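Local coordinates for uncharacterized SnoaL-like Protein (PDB 3DXO) that is of unknown function but belongs to the SnoaL-like family of the NTF2 clan and is a putative isomerase, at residues E19-R24 with M54-R59; P63-V68 with I87-D92. All coordinates share one frame; numbering follows the deposited sequence.

How the contacts relate
Both contacts lie within one SnoaL-like domain and follow one another along the chain, contact 1 closing before contact 2 opens; their centres are about 15 Å apart. Contact 1 joins two helices, 21-31 and 47-61, among those that pack beside the curved sheet of this NTF2-like fold. Contact 2 lies farther out, about 15 Å from the centre of the chain, where the edge strand 66-76 begins beside the end of strand 79-87. Helix 47-61 leads directly into strand 66-76, so residues 54-59 and 63-68 nearly adjoin, although the two contacts do not otherwise touch. The passage from helix to strand thus runs from contact 1, against helix 21-31, to contact 2, against the end of strand 79-87 and the turn after it.

Contact 1. Residues E19-R24 with M54-R59; sequences EDNERR and MIEAAR
Arg24 and Arg59 meet where two helices of the NTF2-like fold, 21-31 and 47-61, pack side by side; no hydrogen bond crosses between the segments. In the one Asn21 conformer given of two, so that the detail is doubtful, the amide is stacked on the Glu56 carboxylate with the planes 14° apart, while the two side chains cross at about a right angle. Glu56 reaches there in an extended chain with CG anti to its own backbone N (chi1 179°). Packing comes from the Arg24 guanidinium, whose edge meets Ile55, with NH1 3.5 Å from CG2. Like charges also come together here, the Arg24 and Arg59 guanidinium planes standing 83° apart. Glu56 OE1, 5.4 Å from Arg24 NH2 and not in contact with it, may offset some of the charge; Arg59 NH1 is held by a hydrogen bond to Trp16 O of helix 3-17. Within residues 19-24, Asp20 is the N-cap of helix 21-31. Its OD2 accepts from Arg23 N at 3.1 Å, on the anti side of the carboxylate. The Arg59 guanidinium turns a face toward the backbone N of Glu19, its NH2 lying 3.4 Å from Glu19 CA.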
loop_
_atom_site.group_PDB
_atom_site.type_symbol
_atom_site.label_atom_id
_atom_site.label_comp_id
_atom_site.label_asym_id
_atom_site.label_seq_id
_atom_site.Cartn_x
_atom_site.Cartn_y
_atom_site.Cartn_z
ATOM N N GLU B 19 -22.849 2.705 12.339
ATOM C CA GLU B 19 -23.689 3.868 12.583
ATOM C C GLU B 19 -23.557 4.432 14.018
ATOM O O GLU B 19 -23.485 5.627 14.211
ATOM C CB GLU B 19 -25.113 3.420 12.241
ATOM C CG GLU B 19 -26.180 4.380 12.440
ATOM C CD GLU B 19 -26.761 4.359 13.848
ATOM O OE1 GLU B 19 -26.958 3.291 14.459
ATOM O OE2 GLU B 19 -27.069 5.471 14.322
ATOM N N ASP B 20 -23.503 3.557 15.014
ATOM C CA ASP B 20 -23.442 3.967 16.421
ATOM C C ASP B 20 -22.007 4.195 16.858
ATOM O O ASP B 20 -21.148 3.338 16.647
ATOM C CB ASP B 20 -24.038 2.899 17.280
ATOM C CG ASP B 20 -24.281 3.359 18.660
ATOM O OD1 ASP B 20 -25.151 4.218 18.857
ATOM O OD2 ASP B 20 -23.657 2.818 19.570
ATOM N N ASN B 21 -21.733 5.335 17.472
ATOM C CA ASN B 21 -20.378 5.674 17.913
ATOM C C ASN B 21 -19.874 4.687 18.998
ATOM O O ASN B 21 -18.718 4.270 18.986
ATOM C CB ASN B 21 -20.288 7.157 18.370
ATOM C CG ASN B 21 -20.442 8.187 17.192
ATOM O OD1 ASN B 21 -19.875 8.017 16.095
ATOM N ND2 ASN B 21 -21.179 9.279 17.449
ATOM N N GLU B 22 -20.736 4.309 19.929
ATOM C CA GLU B 22 -20.343 3.365 20.964
ATOM C C GLU B 22 -19.984 2.005 20.433
ATOM O O GLU B 22 -18.970 1.459 20.804
ATOM C CB GLU B 22 -21.477 3.158 21.908
ATOM C CG GLU B 22 -21.553 4.179 22.942
ATOM C CD GLU B 22 -21.285 3.558 24.278
ATOM O OE1 GLU B 22 -21.614 2.330 24.427
ATOM O OE2 GLU B 22 -20.785 4.297 25.182
ATOM N N ARG B 23 -20.825 1.440 19.586
ATOM C CA ARG B 23 -20.513 0.153 19.026
ATOM C C ARG B 23 -19.191 0.192 18.292
ATOM O O ARG B 23 -18.414 -0.768 18.357
ATOM C CB ARG B 23 -21.611 -0.312 18.102
ATOM C CG ARG B 23 -22.856 -0.655 18.867
ATOM C CD ARG B 23 -23.911 -1.246 17.959
ATOM N NE ARG B 23 -25.106 -1.617 18.727
ATOM C CZ ARG B 23 -26.147 -2.306 18.256
ATOM N NH1 ARG B 23 -26.131 -2.813 17.024
ATOM N NH2 ARG B 23 -27.160 -2.580 19.055
ATOM N N ARG B 24 -18.914 1.317 17.638
ATOM C CA ARG B 24 -17.668 1.476 16.917
ATOM C C ARG B 24 -16.456 1.481 17.836
ATOM O O ARG B 24 -15.424 0.930 17.470
ATOM C CB ARG B 24 -17.724 2.742 16.155
ATOM C CG ARG B 24 -16.814 2.786 14.938
ATOM C CD ARG B 24 -16.989 4.132 14.202
ATOM N NE ARG B 24 -18.361 4.577 14.473
ATOM C CZ ARG B 24 -18.935 5.635 13.982
ATOM N NH1 ARG B 24 -18.282 6.339 13.160
ATOM N NH2 ARG B 24 -20.170 5.955 14.283
HETATM N N MSE B 54 -11.405 9.772 14.947
HETATM C CA MSE B 54 -11.200 10.099 13.535
HETATM C C MSE B 54 -12.349 9.605 12.648
HETATM O O MSE B 54 -12.895 10.376 11.875
HETATM C CB MSE B 54 -9.889 9.487 13.061
HETATM C CG MSE B 54 -9.386 9.962 11.739
HETATM SE SE MSE B 54 -7.963 8.800 11.182
HETATM C CE MSE B 54 -8.988 7.281 10.823
ATOM N N ILE B 55 -12.717 8.334 12.778
ATOM C CA ILE B 55 -13.791 7.768 11.969
ATOM C C ILE B 55 -15.101 8.502 12.223
ATOM O O ILE B 55 -15.841 8.801 11.318
ATOM C CB ILE B 55 -13.988 6.260 12.241
ATOM C CG1 ILE B 55 -12.737 5.472 11.809
ATOM C CG2 ILE B 55 -15.244 5.742 11.482
ATOM C CD1 ILE B 55 -12.660 4.046 12.310
ATOM N N GLU B 56 -15.384 8.803 13.473
ATOM C CA GLU B 56 -16.581 9.538 13.799
ATOM C C GLU B 56 -16.591 10.927 13.174
ATOM O O GLU B 56 -17.635 11.355 12.682
ATOM C CB GLU B 56 -16.722 9.690 15.287
ATOM C CG GLU B 56 -17.966 10.492 15.653
ATOM C CD GLU B 56 -18.234 10.485 17.135
ATOM O OE1 GLU B 56 -17.983 9.460 17.777
ATOM O OE2 GLU B 56 -18.692 11.482 17.675
ATOM N N ALA B 57 -15.462 11.643 13.225
ATOM C CA ALA B 57 -15.368 12.979 12.623
ATOM C C ALA B 57 -15.601 12.884 11.107
ATOM O O ALA B 57 -16.324 13.694 10.539
ATOM C CB ALA B 57 -14.025 13.629 12.937
ATOM N N ALA B 58 -15.003 11.875 10.477
ATOM C CA ALA B 58 -15.129 11.628 9.037
ATOM C C ALA B 58 -16.591 11.449 8.632
ATOM O O ALA B 58 -17.094 12.075 7.693
ATOM C CB ALA B 58 -14.314 10.390 8.655
ATOM N N ARG B 59 -17.275 10.602 9.378
ATOM C CA ARG B 59 -18.672 10.322 9.115
ATOM C C ARG B 59 -19.574 11.488 9.356
ATOM O O ARG B 59 -20.549 11.639 8.633
ATOM C CB ARG B 59 -19.137 9.126 9.919
ATOM C CG ARG B 59 -18.539 7.813 9.369
ATOM C CD ARG B 59 -18.822 6.682 10.276
ATOM N NE ARG B 59 -20.251 6.601 10.570
ATOM C CZ ARG B 59 -21.138 5.876 9.891
ATOM N NH1 ARG B 59 -20.772 5.087 8.898
ATOM N NH2 ARG B 59 -22.411 5.921 10.242
#

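Contact 2. Residues P63-V68 with I87-D92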
loop_
_atom_site.group_PDB
_atom_site.type_symbol
_atom_site.label_atom_id
_atom_site.label_comp_id
_atom_site.label_asym_id
_atom_site.label_seq_id
_atom_site.Cartn_x
_atom_site.Cartn_y
_atom_site.Cartn_z
ATOM N N PRO B 63 -22.379 12.355 6.099
ATOM C CA PRO B 63 -23.501 11.601 6.653
ATOM C C PRO B 63 -24.268 10.847 5.570
ATOM O O PRO B 63 -24.492 11.379 4.499
ATOM C CB PRO B 63 -24.365 12.696 7.324
ATOM C CG PRO B 63 -24.040 13.930 6.609
ATOM C CD PRO B 63 -22.607 13.811 6.164
ATOM N N GLY B 64 -24.652 9.610 5.865
ATOM C CA GLY B 64 -25.353 8.755 4.919
ATOM C C GLY B 64 -24.438 8.009 3.950
ATOM O O GLY B 64 -24.891 7.061 3.287
ATOM N N TYR B 65 -23.159 8.391 3.848
ATOM C CA TYR B 65 -22.244 7.707 2.935
ATOM C C TYR B 65 -21.860 6.319 3.443
ATOM O O TYR B 65 -21.984 6.028 4.614
ATOM C CB TYR B 65 -21.007 8.554 2.644
ATOM C CG TYR B 65 -21.302 9.730 1.708
ATOM C CD1 TYR B 65 -21.947 10.858 2.172
ATOM C CD2 TYR B 65 -20.971 9.686 0.350
ATOM C CE1 TYR B 65 -22.265 11.900 1.329
ATOM C CE2 TYR B 65 -21.273 10.745 -0.498
ATOM C CZ TYR B 65 -21.916 11.847 -0.004
ATOM O OH TYR B 65 -22.224 12.916 -0.819
ATOM N N ARG B 66 -21.470 5.433 2.537
ATOM C CA ARG B 66 -21.070 4.097 2.912
ATOM C C ARG B 66 -19.791 3.730 2.199
ATOM O O ARG B 66 -19.454 4.320 1.189
ATOM C CB ARG B 66 -22.132 3.140 2.494
ATOM C CG ARG B 66 -23.373 3.179 3.298
ATOM C CD ARG B 66 -24.516 2.638 2.472
ATOM N NE ARG B 66 -24.107 1.375 1.874
ATOM C CZ ARG B 66 -24.599 0.881 0.738
ATOM N NH1 ARG B 66 -25.527 1.576 0.032
ATOM N NH2 ARG B 66 -24.134 -0.304 0.293
ATOM N N PHE B 67 -19.089 2.730 2.717
ATOM C CA PHE B 67 -17.824 2.254 2.127
ATOM C C PHE B 67 -17.995 0.782 1.747
ATOM O O PHE B 67 -18.055 -0.048 2.624
ATOM C CB PHE B 67 -16.686 2.451 3.146
ATOM C CG PHE B 67 -16.647 3.832 3.728
ATOM C CD1 PHE B 67 -17.381 4.141 4.855
ATOM C CD2 PHE B 67 -15.943 4.831 3.108
ATOM C CE1 PHE B 67 -17.380 5.425 5.386
ATOM C CE2 PHE B 67 -15.923 6.128 3.631
ATOM C CZ PHE B 67 -16.647 6.424 4.767
ATOM N N VAL B 68 -18.067 0.471 0.457
ATOM C CA VAL B 68 -18.343 -0.875 0.005
ATOM C C VAL B 68 -17.112 -1.480 -0.650
ATOM O O VAL B 68 -16.436 -0.850 -1.472
ATOM C CB VAL B 68 -19.512 -0.866 -0.999
ATOM C CG1 VAL B 68 -19.804 -2.247 -1.483
ATOM C CG2 VAL B 68 -20.723 -0.220 -0.369
ATOM N N ILE B 87 -20.176 5.178 -1.496
ATOM C CA ILE B 87 -21.555 5.260 -1.996
ATOM C C ILE B 87 -22.409 6.326 -1.252
ATOM O O ILE B 87 -22.502 6.381 -0.013
ATOM C CB ILE B 87 -22.255 3.869 -1.993
ATOM C CG1 ILE B 87 -21.388 2.798 -2.710
ATOM C CG2 ILE B 87 -23.635 3.967 -2.630
ATOM C CD1 ILE B 87 -20.984 3.088 -4.131
ATOM N N SER B 88 -23.015 7.176 -2.072
ATOM C CA SER B 88 -23.854 8.291 -1.663
ATOM C C SER B 88 -25.143 7.780 -1.040
ATOM O O SER B 88 -25.534 6.643 -1.280
ATOM C CB SER B 88 -24.144 9.108 -2.935
ATOM O OG SER B 88 -25.267 9.944 -2.840
ATOM N N PRO B 89 -25.800 8.600 -0.198
ATOM C CA PRO B 89 -27.090 8.200 0.336
ATOM C C PRO B 89 -28.063 7.733 -0.748
ATOM O O PRO B 89 -28.778 6.754 -0.544
ATOM C CB PRO B 89 -27.569 9.466 1.019
ATOM C CG PRO B 89 -26.304 10.110 1.476
ATOM C CD PRO B 89 -25.360 9.894 0.358
ATOM N N ASP B 90 -28.080 8.394 -1.898
ATOM C CA ASP B 90 -28.978 7.982 -3.009
ATOM C C ASP B 90 -28.475 6.740 -3.785
ATOM O O ASP B 90 -29.127 6.316 -4.739
ATOM C CB ASP B 90 -29.169 9.152 -3.982
ATOM C CG ASP B 90 -27.841 9.708 -4.461
ATOM O OD1 ASP B 90 -27.031 8.961 -5.050
ATOM O OD2 ASP B 90 -27.560 10.893 -4.186
ATOM N N GLY B 91 -27.309 6.193 -3.409
ATOM C CA GLY B 91 -26.719 5.038 -4.080
ATOM C C GLY B 91 -25.658 5.310 -5.140
ATOM O O GLY B 91 -25.184 4.385 -5.771
ATOM N N ASP B 92 -25.284 6.563 -5.376
ATOM C CA ASP B 92 -24.261 6.861 -6.399
ATOM C C ASP B 92 -22.863 6.538 -5.933
ATOM O O ASP B 92 -22.522 6.776 -4.767
ATOM C CB ASP B 92 -24.212 8.350 -6.737
ATOM C CG ASP B 92 -24.875 8.698 -8.000
ATOM O OD1 ASP B 92 -24.770 7.916 -8.958
ATOM O OD2 ASP B 92 -25.418 9.826 -8.040
#
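Arg66 and Ile87 form an antiparallel hydrogen-bonded pair, joined by two backbone bonds. Arg66 N gives to Ile87 O at 2.9 Å, and Ile87 N returns a bond to Arg66 O of the same length. Ile87 O also receives a CA-H...O contact from Tyr65, whose CA is 3.2 Å away. Beyond this pair the 87-92 chain folds into a type I turn from Ser88 to Gly91, closed by Gly91 N on Ser88 O. An Asx turn reinforces it: Asp90 OD1 accepts from Asp92 N, nearly along its C-O axis, and Ser88 OG adds a weak bond to Asp90 OD2.

The packing spreads outward from the bonded pair. With CG beside its backbone N (chi1 -74°), Tyr65 carries its ring over to the turn, where Pro89 CD sits above the centre of one face in a CH-pi contact, 3.9 Å from the centroid. Pro89 CG rests against Gly64, 3.7 Å from its C. On the sheet face shared by Arg66 and Ile87, the arginine chain bends at chi3 (49°) and lays a guanidinium face over Ile87 CB. Ile87 CG1 also meets Val68 CG2, 3.9 Å away.

Tyr65 sets its ring edge-to-face with Phe62 and touches Val94 of strand 93-103. Farther along edge strand 66-76, Val68 continues the backbone pairing with Arg85 of strand 79-87, and Phe67 reaches Trp16 and Leu13 of helix 3-17.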